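Local structure of metallo-beta-lactamase domain-containing protein 1 (Thermotoga maritima, 1ZTC) at residues 13-18 with 159-164. The protein probably acts as a metal-dependent hydrolase of the metallo-beta-lactamase superfamily, possibly an endoribonuclease, and binds two nickel ions. Residues are numbered along the deposited sequence; the frame is centred on the assembly and turned at random.
Sequences MELKIL and FLLDTE
T163 meets the 13-18 strand with its methyl: CG2 lies 4.0 Å from CB of L15. With OG1 between the backbone N and the carbonyl carbon, and CG2 anti to the carbonyl carbon, T163 turns the methyl to the leucine while its hydroxyl is engaged by A166 N and G167 O in the following turn. Further in, the CB atoms of L15 and L161 both head toward the opposite segment, and their CD1 methyls approach to 4.3 Å, a loose apolar contact between the two sheets.

The backbones join where the strands come closest. E164 N donates to M13 O at 2.9 Å, almost straight (171° at the hydrogen), and the same carbonyl oxygen receives a CA-H...O contact from T163 CA at 3.3 Å. A water extends the link, accepting from M13 N and donating to D162 O. The selenomethionine M13 passes its CB by D162 O, but its chain then leads off toward V144.

At the more exposed end of the contact the side chains of E14 and E164 cross with their carboxylate planes 78° apart, bringing E14 OE2 within 2.5 Å of E164 OE1, a doubtful short approach whose protonation is not settled. E14, bent at chi2, reaches back to this meeting although its CB points away.

Strand 13-19 is an outermost strand of one mixed sheet, paired with 37-42, whereas 157-163 lies between 144-148 and 169-171 in the other. Segments 13-18 and 159-163 run at 113° to each other, and the contact joins the edge of one sheet of the metallo-beta-lactamase sandwich to the other, L15 also packing on V38 and L40 and L161 on V144.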
loop_
_atom_site.group_PDB
_atom_site.type_symbol
_atom_site.label_atom_id
_atom_site.label_comp_id
_atom_site.label_asym_id
_atom_site.label_seq_id
_atom_site.Cartn_x
_atom_site.Cartn_y
_atom_site.Cartn_z
HETATM N N MSE A 13 27.159 -7.628 21.767
HETATM C CA MSE A 13 26.066 -6.862 21.213
HETATM C C MSE A 13 25.154 -7.776 20.391
HETATM O O MSE A 13 25.607 -8.463 19.489
HETATM C CB MSE A 13 26.609 -5.749 20.338
HETATM C CG MSE A 13 25.522 -4.910 19.729
HETATM SE SE MSE A 13 26.223 -3.324 18.919
HETATM C CE MSE A 13 26.081 -2.332 20.148
ATOM N N GLU A 14 23.869 -7.782 20.728
ATOM C CA GLU A 14 22.882 -8.618 20.083
ATOM C C GLU A 14 22.019 -7.759 19.173
ATOM O O GLU A 14 21.562 -6.722 19.590
ATOM C CB GLU A 14 21.958 -9.251 21.119
ATOM C CG GLU A 14 22.605 -10.363 21.935
ATOM C CD GLU A 14 22.475 -11.730 21.266
ATOM O OE1 GLU A 14 21.431 -11.986 20.591
ATOM O OE2 GLU A 14 23.419 -12.541 21.431
ATOM N N LEU A 15 21.765 -8.250 17.965
ATOM C CA LEU A 15 20.960 -7.570 16.972
ATOM C C LEU A 15 19.585 -8.232 16.809
ATOM O O LEU A 15 19.486 -9.455 16.768
ATOM C CB LEU A 15 21.669 -7.635 15.636
ATOM C CG LEU A 15 20.856 -7.197 14.415
ATOM C CD1 LEU A 15 20.767 -5.736 14.378
ATOM C CD2 LEU A 15 21.467 -7.705 13.158
ATOM N N LYS A 16 18.546 -7.416 16.725
ATOM C CA LYS A 16 17.247 -7.860 16.286
ATOM C C LYS A 16 16.717 -6.863 15.260
ATOM O O LYS A 16 16.738 -5.656 15.485
ATOM C CB LYS A 16 16.288 -7.984 17.457
ATOM C CG LYS A 16 14.978 -8.743 17.083
ATOM C CD LYS A 16 14.000 -8.896 18.268
ATOM C CE LYS A 16 12.715 -9.712 17.936
ATOM N NZ LYS A 16 12.976 -11.004 17.214
ATOM N N ILE A 17 16.257 -7.375 14.120
ATOM C CA ILE A 17 15.587 -6.553 13.133
ATOM C C ILE A 17 14.098 -6.531 13.482
ATOM O O ILE A 17 13.402 -7.525 13.321
ATOM C CB ILE A 17 15.849 -7.048 11.701
ATOM C CG1 ILE A 17 17.358 -6.947 11.393
ATOM C CG2 ILE A 17 15.094 -6.183 10.687
ATOM C CD1 ILE A 17 17.802 -7.714 10.164
ATOM N N LEU A 18 13.617 -5.402 13.992
ATOM C CA LEU A 18 12.245 -5.304 14.445
ATOM C C LEU A 18 11.258 -5.199 13.285
ATOM O O LEU A 18 10.130 -5.709 13.348
ATOM C CB LEU A 18 12.087 -4.090 15.350
ATOM C CG LEU A 18 12.988 -4.029 16.571
ATOM C CD1 LEU A 18 12.510 -2.929 17.483
ATOM C CD2 LEU A 18 13.040 -5.381 17.314
ATOM N N PHE A 159 26.285 2.382 9.116
ATOM C CA PHE A 159 26.796 1.847 10.372
ATOM C C PHE A 159 27.221 0.376 10.238
ATOM O O PHE A 159 26.454 -0.470 9.786
ATOM C CB PHE A 159 25.744 1.934 11.465
ATOM C CG PHE A 159 25.203 3.299 11.688
ATOM C CD1 PHE A 159 25.918 4.233 12.436
ATOM C CD2 PHE A 159 23.984 3.672 11.137
ATOM C CE1 PHE A 159 25.424 5.517 12.641
ATOM C CE2 PHE A 159 23.486 4.945 11.333
ATOM C CZ PHE A 159 24.199 5.880 12.085
ATOM N N LEU A 160 28.448 0.094 10.651
ATOM C CA LEU A 160 28.978 -1.253 10.657
ATOM C C LEU A 160 28.987 -1.760 12.088
ATOM O O LEU A 160 29.578 -1.124 12.984
ATOM C CB LEU A 160 30.394 -1.247 10.077
ATOM C CG LEU A 160 31.085 -2.607 9.886
ATOM C CD1 LEU A 160 30.411 -3.420 8.765
ATOM C CD2 LEU A 160 32.546 -2.390 9.564
ATOM N N LEU A 161 28.362 -2.912 12.295
ATOM C CA LEU A 161 28.099 -3.434 13.621
ATOM C C LEU A 161 28.863 -4.753 13.808
ATOM O O LEU A 161 28.808 -5.622 12.946
ATOM C CB LEU A 161 26.602 -3.697 13.784
ATOM C CG LEU A 161 25.583 -2.676 13.235
ATOM C CD1 LEU A 161 24.181 -3.189 13.506
ATOM C CD2 LEU A 161 25.795 -1.329 13.875
ATOM N N ASP A 162 29.520 -4.906 14.937
ATOM C CA ASP A 162 30.083 -6.207 15.294
ATOM C C ASP A 162 29.186 -6.867 16.335
ATOM O O ASP A 162 29.198 -6.518 17.511
ATOM C CB ASP A 162 31.547 -6.141 15.664
ATOM C CG ASP A 162 32.451 -5.997 14.390
ATOM O OD1 ASP A 162 32.328 -6.797 13.424
ATOM O OD2 ASP A 162 33.251 -5.048 14.357
ATOM N N THR A 163 28.357 -7.780 15.838
ATOM C CA THR A 163 27.333 -8.440 16.636
ATOM C C THR A 163 27.725 -9.878 16.945
ATOM O O THR A 163 28.484 -10.529 16.210
ATOM C CB THR A 163 25.949 -8.434 15.942
ATOM O OG1 THR A 163 25.896 -9.455 14.931
ATOM C CG2 THR A 163 25.643 -7.063 15.304
ATOM N N GLU A 164 27.220 -10.367 18.073
ATOM C CA GLU A 164 27.464 -11.734 18.505
ATOM C C GLU A 164 26.620 -12.740 17.729
ATOM O O GLU A 164 27.060 -13.860 17.463
ATOM C CB GLU A 164 27.121 -11.847 19.992
ATOM C CG GLU A 164 27.518 -13.157 20.640
ATOM C CD GLU A 164 26.858 -13.386 22.016
ATOM O OE1 GLU A 164 25.723 -12.864 22.236
ATOM O OE2 GLU A 164 27.486 -14.087 22.868
HETATM O O HOH W 1 29.499 -8.238 20.050
#